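Local coordinates for protein beta-galactosidase (Trichoderma reesei, PDB 3OG2) that probably hydrolyses terminal non-reducing beta-D-galactose residues in beta-D-galactosides, as a glycosylated family 35 glycoside hydrolase, at residues Ser467-Phe472 with Leu483-Gly487; Glu491-Val497 with Thr526-Thr532; Ile879-Ala885 with Leu960-Arg966. All blocks are in the same frame, centred on the assembly; numbering follows the deposited sequence.

Interaction 1. Residues Ser467-Phe472 with Leu483-Gly487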
loop_
_atom_site.group_PDB
_atom_site.type_symbol
_atom_site.label_atom_id
_atom_site.label_comp_id
_atom_site.label_asym_id
_atom_site.label_seq_id
_atom_site.Cartn_x
_atom_site.Cartn_y
_atom_site.Cartn_z
ATOM N N SER A 467 -22.754 -27.312 4.209
ATOM C CA SER A 467 -22.112 -27.284 2.891
ATOM C C SER A 467 -20.616 -27.473 3.038
ATOM O O SER A 467 -20.014 -26.816 3.926
ATOM C CB SER A 467 -22.372 -25.937 2.209
ATOM O OG SER A 467 -21.702 -25.916 0.938
ATOM N N THR A 468 -20.035 -28.321 2.201
ATOM C CA THR A 468 -18.595 -28.429 2.152
ATOM C C THR A 468 -18.058 -27.409 1.152
ATOM O O THR A 468 -16.958 -26.849 1.339
ATOM C CB THR A 468 -18.113 -29.826 1.753
ATOM O OG1 THR A 468 -18.528 -30.104 0.404
ATOM C CG2 THR A 468 -18.767 -30.915 2.616
ATOM N N ALA A 469 -18.828 -27.110 0.107
ATOM C CA ALA A 469 -18.360 -26.064 -0.810
ATOM C C ALA A 469 -18.427 -24.705 -0.156
ATOM O O ALA A 469 -19.293 -24.470 0.703
ATOM C CB ALA A 469 -19.303 -26.101 -2.032
ATOM N N GLU A 470 -17.554 -23.810 -0.595
ATOM C CA GLU A 470 -17.504 -22.491 0.005
ATOM C C GLU A 470 -18.529 -21.570 -0.611
ATOM O O GLU A 470 -18.923 -21.709 -1.770
ATOM C CB GLU A 470 -16.055 -21.969 -0.154
ATOM C CG GLU A 470 -15.132 -22.838 0.742
ATOM C CD GLU A 470 -13.719 -22.322 0.834
ATOM O OE1 GLU A 470 -12.936 -22.515 -0.147
ATOM O OE2 GLU A 470 -13.416 -21.726 1.905
ATOM N N ILE A 471 -18.997 -20.637 0.195
ATOM C CA ILE A 471 -20.005 -19.689 -0.243
ATOM C C ILE A 471 -19.314 -18.451 -0.780
ATOM O O ILE A 471 -18.448 -17.877 -0.107
ATOM C CB ILE A 471 -20.889 -19.307 0.950
ATOM C CG1 ILE A 471 -21.746 -20.481 1.392
ATOM C CG2 ILE A 471 -21.807 -18.118 0.633
ATOM C CD1 ILE A 471 -21.529 -21.017 2.730
ATOM N N PHE A 472 -19.653 -18.066 -1.985
ATOM C CA PHE A 472 -19.197 -16.795 -2.567
ATOM C C PHE A 472 -20.158 -15.676 -2.158
ATOM O O PHE A 472 -19.757 -14.653 -1.609
ATOM C CB PHE A 472 -19.058 -16.929 -4.101
ATOM C CG PHE A 472 -18.781 -15.565 -4.694
ATOM C CD1 PHE A 472 -17.525 -14.964 -4.507
ATOM C CD2 PHE A 472 -19.744 -14.889 -5.420
ATOM C CE1 PHE A 472 -17.275 -13.713 -5.049
ATOM C CE2 PHE A 472 -19.484 -13.627 -5.957
ATOM C CZ PHE A 472 -18.240 -13.039 -5.791
ATOM N N LEU A 483 -27.882 -18.501 -4.416
ATOM C CA LEU A 483 -26.724 -18.908 -3.630
ATOM C C LEU A 483 -25.623 -19.318 -4.625
ATOM O O LEU A 483 -25.933 -20.061 -5.563
ATOM C CB LEU A 483 -27.108 -20.108 -2.759
ATOM C CG LEU A 483 -25.972 -20.800 -2.020
ATOM C CD1 LEU A 483 -25.307 -19.876 -0.993
ATOM C CD2 LEU A 483 -26.509 -22.059 -1.315
ATOM N N VAL A 484 -24.418 -18.821 -4.468
ATOM C CA VAL A 484 -23.286 -19.172 -5.331
ATOM C C VAL A 484 -22.271 -19.892 -4.465
ATOM O O VAL A 484 -21.779 -19.306 -3.469
ATOM C CB VAL A 484 -22.648 -17.930 -5.974
ATOM C CG1 VAL A 484 -21.497 -18.368 -6.898
ATOM C CG2 VAL A 484 -23.717 -17.123 -6.719
ATOM N N LEU A 485 -21.985 -21.133 -4.837
ATOM C CA LEU A 485 -21.056 -22.004 -4.116
ATOM C C LEU A 485 -19.875 -22.350 -5.037
ATOM O O LEU A 485 -20.083 -22.433 -6.282
ATOM C CB LEU A 485 -21.727 -23.353 -3.769
ATOM C CG LEU A 485 -22.947 -23.257 -2.853
ATOM C CD1 LEU A 485 -23.528 -24.646 -2.615
ATOM C CD2 LEU A 485 -22.539 -22.618 -1.525
ATOM N N TYR A 486 -18.703 -22.551 -4.464
ATOM C CA TYR A 486 -17.591 -22.924 -5.329
ATOM C C TYR A 486 -16.662 -23.923 -4.658
ATOM O O TYR A 486 -16.548 -24.037 -3.434
ATOM C CB TYR A 486 -16.768 -21.693 -5.821
ATOM C CG TYR A 486 -16.016 -21.010 -4.671
ATOM C CD1 TYR A 486 -16.673 -20.068 -3.880
ATOM C CD2 TYR A 486 -14.696 -21.305 -4.361
ATOM C CE1 TYR A 486 -16.002 -19.443 -2.829
ATOM C CE2 TYR A 486 -14.024 -20.707 -3.318
ATOM C CZ TYR A 486 -14.699 -19.758 -2.544
ATOM O OH TYR A 486 -14.024 -19.149 -1.485
ATOM N N GLY A 487 -15.960 -24.679 -5.535
ATOM C CA GLY A 487 -14.854 -25.549 -5.105
ATOM C C GLY A 487 -13.699 -25.409 -6.077
ATOM O O GLY A 487 -13.884 -25.001 -7.223
HETATM O O HOH W 1 -13.736 -24.306 -2.060
HETATM O O HOH W 2 -15.595 -17.929 0.198
#
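Glu470 lays the start of its side chain on the ring of Tyr486, and this pair is the tight part of the contact. Glu470 CB sits over one face of the phenol ring, off centre toward the rim, 3.5 Å from Tyr486 CZ, a CH-pi contact made by the aliphatic part of an acidic residue. Tyr486 comes under it because CG stands between the backbone N and the carbonyl carbon (chi1 67°), which swings the ring across the neighbouring strand. Beneath, the backbones close a hydrogen-bonded pair: Tyr486 N gives to Glu470 O at 2.8 Å, and Glu470 N to Tyr486 O. One step on, Phe472 N reaches Val484 O at 2.9 Å. The sheet face that carries Ile471 and Leu485 is mainly apolar: the two branched chains lie side by side, with Ile471 CG1 3.7 Å from Leu485 CD2, and Phe495 and Ile547 also pack on Leu485.

The polar side of the tyrosine is looser and hydrated, though still buried. One water bridges Glu470 OE1, at 2.7 Å, and Tyr486 O, giving to both; a second accepts from Tyr486 OH at 2.6 Å and gives to Ile471 O. The carboxylate's other oxygen, OE2, makes a salt bridge to Lys309 and takes the N-H of Ile452, which should favour its charged form although the residue is buried. Paired antiparallel in this way, 470-476 and 481-487 form a beta hairpin at one border of a mixed five-stranded sheet in the second domain of this beta-galactosidase.

Interaction 2. Residues Glu491-Val497 with Thr526-Thr532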
loop_
_atom_site.group_PDB
_atom_site.type_symbol
_atom_site.label_atom_id
_atom_site.label_comp_id
_atom_site.label_asym_id
_atom_site.label_seq_id
_atom_site.Cartn_x
_atom_site.Cartn_y
_atom_site.Cartn_z
ATOM N N GLU A 491 -12.697 -31.039 -7.210
ATOM C CA GLU A 491 -13.120 -31.362 -5.823
ATOM C C GLU A 491 -14.562 -31.817 -5.796
ATOM O O GLU A 491 -15.449 -31.179 -6.419
ATOM C CB GLU A 491 -12.974 -30.138 -4.951
ATOM C CG GLU A 491 -11.560 -29.689 -4.592
ATOM C CD GLU A 491 -11.550 -28.289 -3.971
ATOM O OE1 GLU A 491 -12.596 -27.737 -3.563
ATOM O OE2 GLU A 491 -10.415 -27.718 -3.921
ATOM N N LEU A 492 -14.840 -32.914 -5.087
ATOM C CA LEU A 492 -16.204 -33.321 -4.831
ATOM C C LEU A 492 -16.729 -32.532 -3.645
ATOM O O LEU A 492 -16.032 -32.448 -2.631
ATOM C CB LEU A 492 -16.309 -34.794 -4.481
ATOM C CG LEU A 492 -17.696 -35.370 -4.147
ATOM C CD1 LEU A 492 -18.622 -35.390 -5.360
ATOM C CD2 LEU A 492 -17.573 -36.808 -3.611
ATOM N N HIS A 493 -17.929 -31.991 -3.786
ATOM C CA HIS A 493 -18.565 -31.264 -2.686
ATOM C C HIS A 493 -19.995 -31.721 -2.488
ATOM O O HIS A 493 -20.619 -32.303 -3.391
ATOM C CB HIS A 493 -18.585 -29.751 -3.003
ATOM C CG HIS A 493 -17.194 -29.216 -2.784
ATOM N ND1 HIS A 493 -16.741 -29.099 -1.483
ATOM C CD2 HIS A 493 -16.181 -28.847 -3.596
ATOM C CE1 HIS A 493 -15.494 -28.636 -1.527
ATOM N NE2 HIS A 493 -15.168 -28.494 -2.796
ATOM N N GLU A 494 -20.497 -31.501 -1.264
ATOM C CA GLU A 494 -21.889 -31.850 -0.976
ATOM C C GLU A 494 -22.505 -30.760 -0.109
ATOM O O GLU A 494 -21.803 -30.205 0.769
ATOM C CB GLU A 494 -21.910 -33.231 -0.302
ATOM C CG GLU A 494 -23.344 -33.738 -0.199
ATOM C CD GLU A 494 -23.337 -35.089 0.516
ATOM O OE1 GLU A 494 -23.048 -36.125 -0.145
ATOM O OE2 GLU A 494 -23.556 -35.045 1.762
ATOM N N PHE A 495 -23.778 -30.482 -0.330
ATOM C CA PHE A 495 -24.499 -29.581 0.558
ATOM C C PHE A 495 -25.925 -30.117 0.697
ATOM O O PHE A 495 -26.399 -30.899 -0.127
ATOM C CB PHE A 495 -24.485 -28.122 0.123
ATOM C CG PHE A 495 -25.078 -27.850 -1.231
ATOM C CD1 PHE A 495 -24.347 -28.147 -2.398
ATOM C CD2 PHE A 495 -26.323 -27.264 -1.297
ATOM C CE1 PHE A 495 -24.899 -27.834 -3.641
ATOM C CE2 PHE A 495 -26.882 -26.972 -2.520
ATOM C CZ PHE A 495 -26.156 -27.249 -3.682
ATOM N N ALA A 496 -26.578 -29.661 1.745
ATOM C CA ALA A 496 -27.929 -30.147 1.970
ATOM C C ALA A 496 -28.782 -28.936 2.372
ATOM O O ALA A 496 -28.343 -28.099 3.150
ATOM C CB ALA A 496 -27.965 -31.194 3.056
ATOM N N VAL A 497 -29.982 -28.884 1.840
ATOM C CA VAL A 497 -30.893 -27.776 2.053
ATOM C C VAL A 497 -32.111 -28.279 2.805
ATOM O O VAL A 497 -32.769 -29.231 2.354
ATOM C CB VAL A 497 -31.327 -27.106 0.731
ATOM C CG1 VAL A 497 -32.184 -25.882 1.013
ATOM C CG2 VAL A 497 -30.084 -26.710 -0.089
ATOM N N THR A 526 -35.326 -32.903 3.188
ATOM C CA THR A 526 -33.991 -32.327 3.035
ATOM C C THR A 526 -33.383 -32.767 1.705
ATOM O O THR A 526 -33.323 -33.963 1.385
ATOM C CB THR A 526 -33.083 -32.784 4.167
ATOM O OG1 THR A 526 -33.614 -32.227 5.359
ATOM C CG2 THR A 526 -31.675 -32.227 3.992
ATOM N N VAL A 527 -32.924 -31.831 0.911
ATOM C CA VAL A 527 -32.380 -32.132 -0.396
ATOM C C VAL A 527 -30.856 -32.156 -0.304
ATOM O O VAL A 527 -30.235 -31.166 0.131
ATOM C CB VAL A 527 -32.878 -31.066 -1.399
ATOM C CG1 VAL A 527 -32.327 -31.474 -2.775
ATOM C CG2 VAL A 527 -34.398 -30.883 -1.444
ATOM N N VAL A 528 -30.234 -33.240 -0.687
ATOM C CA VAL A 528 -28.802 -33.387 -0.643
ATOM C C VAL A 528 -28.251 -33.410 -2.063
ATOM O O VAL A 528 -28.725 -34.169 -2.908
ATOM C CB VAL A 528 -28.395 -34.667 0.120
ATOM C CG1 VAL A 528 -26.886 -34.751 0.232
ATOM C CG2 VAL A 528 -29.093 -34.711 1.484
ATOM N N LEU A 529 -27.277 -32.511 -2.294
ATOM C CA LEU A 529 -26.740 -32.331 -3.638
ATOM C C LEU A 529 -25.249 -32.560 -3.595
ATOM O O LEU A 529 -24.591 -31.985 -2.754
ATOM C CB LEU A 529 -26.991 -30.894 -4.151
ATOM C CG LEU A 529 -28.478 -30.534 -4.306
ATOM C CD1 LEU A 529 -28.995 -29.918 -2.977
ATOM C CD2 LEU A 529 -28.767 -29.558 -5.425
ATOM N N GLN A 530 -24.739 -33.379 -4.499
ATOM C CA GLN A 530 -23.323 -33.626 -4.644
ATOM C C GLN A 530 -22.879 -33.154 -6.029
ATOM O O GLN A 530 -23.609 -33.330 -7.017
ATOM C CB GLN A 530 -23.059 -35.128 -4.485
ATOM C CG GLN A 530 -21.664 -35.432 -4.011
ATOM C CD GLN A 530 -21.580 -36.892 -3.605
ATOM O OE1 GLN A 530 -21.507 -37.656 -4.542
ATOM N NE2 GLN A 530 -21.585 -37.187 -2.339
ATOM N N TRP A 531 -21.679 -32.587 -6.143
ATOM C CA TRP A 531 -21.247 -32.152 -7.447
ATOM C C TRP A 531 -19.725 -32.135 -7.419
ATOM O O TRP A 531 -19.145 -31.986 -6.324
ATOM C CB TRP A 531 -21.816 -30.769 -7.758
ATOM C CG TRP A 531 -21.591 -29.737 -6.645
ATOM C CD1 TRP A 531 -22.041 -29.590 -5.362
ATOM C CD2 TRP A 531 -20.746 -28.587 -6.777
ATOM N NE1 TRP A 531 -21.528 -28.443 -4.753
ATOM C CE2 TRP A 531 -20.736 -27.794 -5.566
ATOM C CE3 TRP A 531 -19.968 -28.133 -7.895
ATOM C CZ2 TRP A 531 -20.013 -26.617 -5.404
ATOM C CZ3 TRP A 531 -19.275 -26.985 -7.698
ATOM C CH2 TRP A 531 -19.294 -26.256 -6.527
ATOM N N THR A 532 -19.113 -32.277 -8.576
ATOM C CA THR A 532 -17.661 -32.150 -8.653
ATOM C C THR A 532 -17.328 -30.891 -9.431
ATOM O O THR A 532 -17.786 -30.739 -10.569
ATOM C CB THR A 532 -17.054 -33.397 -9.339
ATOM O OG1 THR A 532 -17.303 -34.526 -8.488
ATOM C CG2 THR A 532 -15.548 -33.247 -9.474
#
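Backbone pairing joins His493 to Trp531, Phe495 to Leu529 and Val497 to Val527, each as an antiparallel hydrogen-bonded pair with two N-H...O bonds. The straightest, Leu529 N to Phe495 O, measures 2.8 Å at 175°.

Aromatic and aliphatic groups fill the face of His493, Phe495, Leu529 and Trp531. With chi1 at 50° the indole is tucked back across its own backbone toward His493, whose CB rests on it, 3.7 Å from Trp531 NE1. Phe495 takes its Leu529 neighbour likewise, CB of the leucine over one ring face and 3.7 Å from Phe495 CE1. The phenyl and indole planes stand 82° apart, with Phe495 CE1 3.6 Å from Trp531 NE1. Ile547 and Met549 of the other sheet pack on Phe495.

Polar side chains serve both faces. His493 NE2 gives a nearly straight bond, 2.8 Å, in its ring plane to the anti lone pair of Glu491 OE1, which also meets Lys451. On the face of Leu492, Gln530 NE2 gives a bent bond of 2.8 Å to Glu494 OE1; Glu494 OE2 takes Tyr466 OH and Gln438 N. With several donors gathered round each, both buried carboxylates are probably kept charged, while Glu491 at NE2 and Thr468 OG1 at ND1 together hold the imidazole's rotation.

Interaction 3. Residues Ile879-Ala885 with Leu960-Arg966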
loop_
_atom_site.group_PDB
_atom_site.type_symbol
_atom_site.label_atom_id
_atom_site.label_comp_id
_atom_site.label_asym_id
_atom_site.label_seq_id
_atom_site.Cartn_x
_atom_site.Cartn_y
_atom_site.Cartn_z
ATOM N N ILE A 879 27.888 11.138 -20.257
ATOM C CA ILE A 879 29.037 11.994 -19.962
ATOM C C ILE A 879 30.267 11.114 -19.801
ATOM O O ILE A 879 30.195 9.949 -19.430
ATOM C CB ILE A 879 28.814 12.879 -18.716
ATOM C CG1 ILE A 879 28.491 12.115 -17.418
ATOM C CG2 ILE A 879 27.714 13.898 -19.021
ATOM C CD1 ILE A 879 28.356 12.985 -16.165
ATOM N N ALA A 880 31.405 11.721 -20.137
ATOM C CA ALA A 880 32.636 10.941 -20.214
ATOM C C ALA A 880 33.562 11.144 -19.034
ATOM O O ALA A 880 34.750 10.778 -19.076
ATOM C CB ALA A 880 33.434 11.293 -21.493
ATOM N N HIS A 881 33.077 11.734 -17.957
ATOM C CA HIS A 881 33.845 11.971 -16.751
ATOM C C HIS A 881 32.908 11.836 -15.560
ATOM O O HIS A 881 31.667 11.936 -15.733
ATOM C CB HIS A 881 34.427 13.392 -16.761
ATOM C CG HIS A 881 35.447 13.546 -17.859
ATOM N ND1 HIS A 881 35.211 14.345 -18.959
ATOM C CD2 HIS A 881 36.675 13.021 -18.062
ATOM C CE1 HIS A 881 36.248 14.319 -19.787
ATOM N NE2 HIS A 881 37.156 13.514 -19.262
ATOM N N ALA A 882 33.472 11.703 -14.376
ATOM C CA ALA A 882 32.620 11.769 -13.188
ATOM C C ALA A 882 31.922 13.118 -13.151
ATOM O O ALA A 882 32.461 14.163 -13.485
ATOM C CB ALA A 882 33.424 11.552 -11.907
ATOM N N GLY A 883 30.671 13.146 -12.663
ATOM C CA GLY A 883 29.992 14.442 -12.622
ATOM C C GLY A 883 28.502 14.188 -12.676
ATOM O O GLY A 883 28.006 13.074 -12.488
ATOM N N ILE A 884 27.738 15.260 -12.861
ATOM C CA ILE A 884 26.278 15.166 -12.764
ATOM C C ILE A 884 25.696 16.045 -13.852
ATOM O O ILE A 884 26.008 17.257 -13.931
ATOM C CB ILE A 884 25.722 15.598 -11.374
ATOM C CG1 ILE A 884 26.461 14.902 -10.237
ATOM C CG2 ILE A 884 24.210 15.331 -11.344
ATOM C CD1 ILE A 884 25.990 15.266 -8.853
ATOM N N ALA A 885 24.851 15.463 -14.697
ATOM C CA ALA A 885 24.178 16.225 -15.738
ATOM C C ALA A 885 22.676 16.067 -15.605
ATOM O O ALA A 885 22.231 15.060 -15.085
ATOM C CB ALA A 885 24.530 15.688 -17.117
ATOM N N LEU A 960 21.659 12.444 -14.230
ATOM C CA LEU A 960 22.647 11.374 -14.397
ATOM C C LEU A 960 23.870 11.748 -13.581
ATOM O O LEU A 960 24.534 12.739 -13.914
ATOM C CB LEU A 960 22.984 11.238 -15.897
ATOM C CG LEU A 960 24.138 10.292 -16.228
ATOM C CD1 LEU A 960 23.738 8.889 -15.822
ATOM C CD2 LEU A 960 24.492 10.402 -17.701
ATOM N N TRP A 961 24.170 10.953 -12.567
ATOM C CA TRP A 961 25.323 11.138 -11.707
ATOM C C TRP A 961 26.255 9.964 -12.018
ATOM O O TRP A 961 25.974 8.831 -11.586
ATOM C CB TRP A 961 24.876 11.225 -10.242
ATOM C CG TRP A 961 25.952 11.251 -9.197
ATOM C CD1 TRP A 961 27.326 11.297 -9.273
ATOM C CD2 TRP A 961 25.714 11.238 -7.768
ATOM N NE1 TRP A 961 27.918 11.307 -8.032
ATOM C CE2 TRP A 961 26.933 11.268 -7.090
ATOM C CE3 TRP A 961 24.511 11.198 -7.046
ATOM C CZ2 TRP A 961 27.033 11.259 -5.686
ATOM C CZ3 TRP A 961 24.584 11.188 -5.666
ATOM C CH2 TRP A 961 25.834 11.219 -5.000
ATOM N N ALA A 962 27.336 10.295 -12.723
ATOM C CA ALA A 962 28.357 9.286 -13.062
ATOM C C ALA A 962 29.340 9.223 -11.885
ATOM O O ALA A 962 29.924 10.267 -11.513
ATOM C CB ALA A 962 29.080 9.700 -14.305
ATOM N N LEU A 963 29.528 8.072 -11.275
ATOM C CA LEU A 963 30.285 7.953 -10.054
ATOM C C LEU A 963 31.771 7.728 -10.285
ATOM O O LEU A 963 32.526 7.913 -9.342
ATOM C CB LEU A 963 29.742 6.733 -9.258
ATOM C CG LEU A 963 28.336 6.974 -8.699
ATOM C CD1 LEU A 963 27.656 5.637 -8.418
ATOM C CD2 LEU A 963 28.437 7.821 -7.441
ATOM N N GLU A 964 32.173 7.264 -11.475
ATOM C CA GLU A 964 33.536 6.936 -11.731
ATOM C C GLU A 964 34.081 7.836 -12.830
ATOM O O GLU A 964 33.369 8.494 -13.581
ATOM C CB GLU A 964 33.652 5.447 -12.096
ATOM C CG GLU A 964 33.354 4.604 -10.843
ATOM C CD GLU A 964 33.532 3.121 -11.027
ATOM O OE1 GLU A 964 33.700 2.630 -12.171
ATOM O OE2 GLU A 964 33.486 2.417 -9.979
ATOM N N SER A 965 35.405 7.834 -12.901
ATOM C CA SER A 965 36.056 8.873 -13.715
ATOM C C SER A 965 35.856 8.683 -15.207
ATOM O O SER A 965 36.090 9.656 -15.942
ATOM C CB SER A 965 37.555 8.867 -13.365
ATOM O OG SER A 965 38.112 7.613 -13.773
ATOM N N ARG A 966 35.443 7.484 -15.592
ATOM C CA ARG A 966 35.118 7.090 -16.948
ATOM C C ARG A 966 33.793 7.659 -17.440
ATOM O O ARG A 966 33.403 7.577 -18.595
ATOM C CB ARG A 966 34.999 5.550 -17.014
ATOM C CG ARG A 966 34.106 4.948 -15.902
ATOM C CD ARG A 966 34.081 3.435 -15.977
ATOM N NE ARG A 966 33.933 2.628 -14.773
ATOM C CZ ARG A 966 33.455 1.375 -14.794
ATOM N NH1 ARG A 966 33.097 0.858 -15.979
ATOM N NH2 ARG A 966 33.306 0.599 -13.717
HETATM O O HOH W 3 36.323 12.295 -13.882
#
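Ile884 lies alongside Trp961, both pointing the same way, and its CG1 comes within 3.8 Å of Trp961 CG. The CD1 methyl stands over the five-membered ring, a CH-pi contact 13° off the normal, while CD2 of Leu963 covers the opposite indole face. Clamped between two aliphatic chains, the ring also has its NE1 tied to Ser741. Ahead of strand 883-894, Ile879 CD1 packs on Ala962 CB at 3.8 Å; a methyl group is small enough to let the long isoleucine arm approach.

The backbone bonds are those of neighbouring antiparallel strands, 883-894 beside 953-962, in a five-stranded sheet of the later of the two domains of the second all-beta family. Leu960 N to Ala885 O is 2.8 Å, and Ala962 N to Gly883 O is 2.9 Å. Gly883 has a positive phi of 154°, a backbone conformation in which a CB would collide with the carbonyl O of Ala882, so the residue without one suits it.

Beyond the strands, polar contacts take over. A water accepts from Ala882 N at 3.0 Å and reaches Ser965 O by a weak bond, and His881 CA points its hydrogen at Ser965 O, 3.3 Å away. On the exposed turn, Arg966 grips Glu964 OE1 side-on, in the guanidinium plane, through both NE and NH2.

How the interactions relate
Interactions 1 and 2 belong to one domain and lie 10 Å apart between centres, on sheets that face each other; strands 481-487 and 492-497 are consecutive. They meet directly: Thr468 OG1 hydrogen-bonds His493 ND1 at 2.8 Å and the backbone N of Glu494, while Ala469 CB packs on Trp531 CZ2. Both are buried, and their carboxylates are met by protein donors; in interaction 1 one water also gives to Glu470. Interaction 3, on the opposite side of the chain's centre and about 48 Å or more from both at the nearest atoms, is only partly buried: apolar strand packing gives way to an exposed loop with an arginine-glutamate salt bridge.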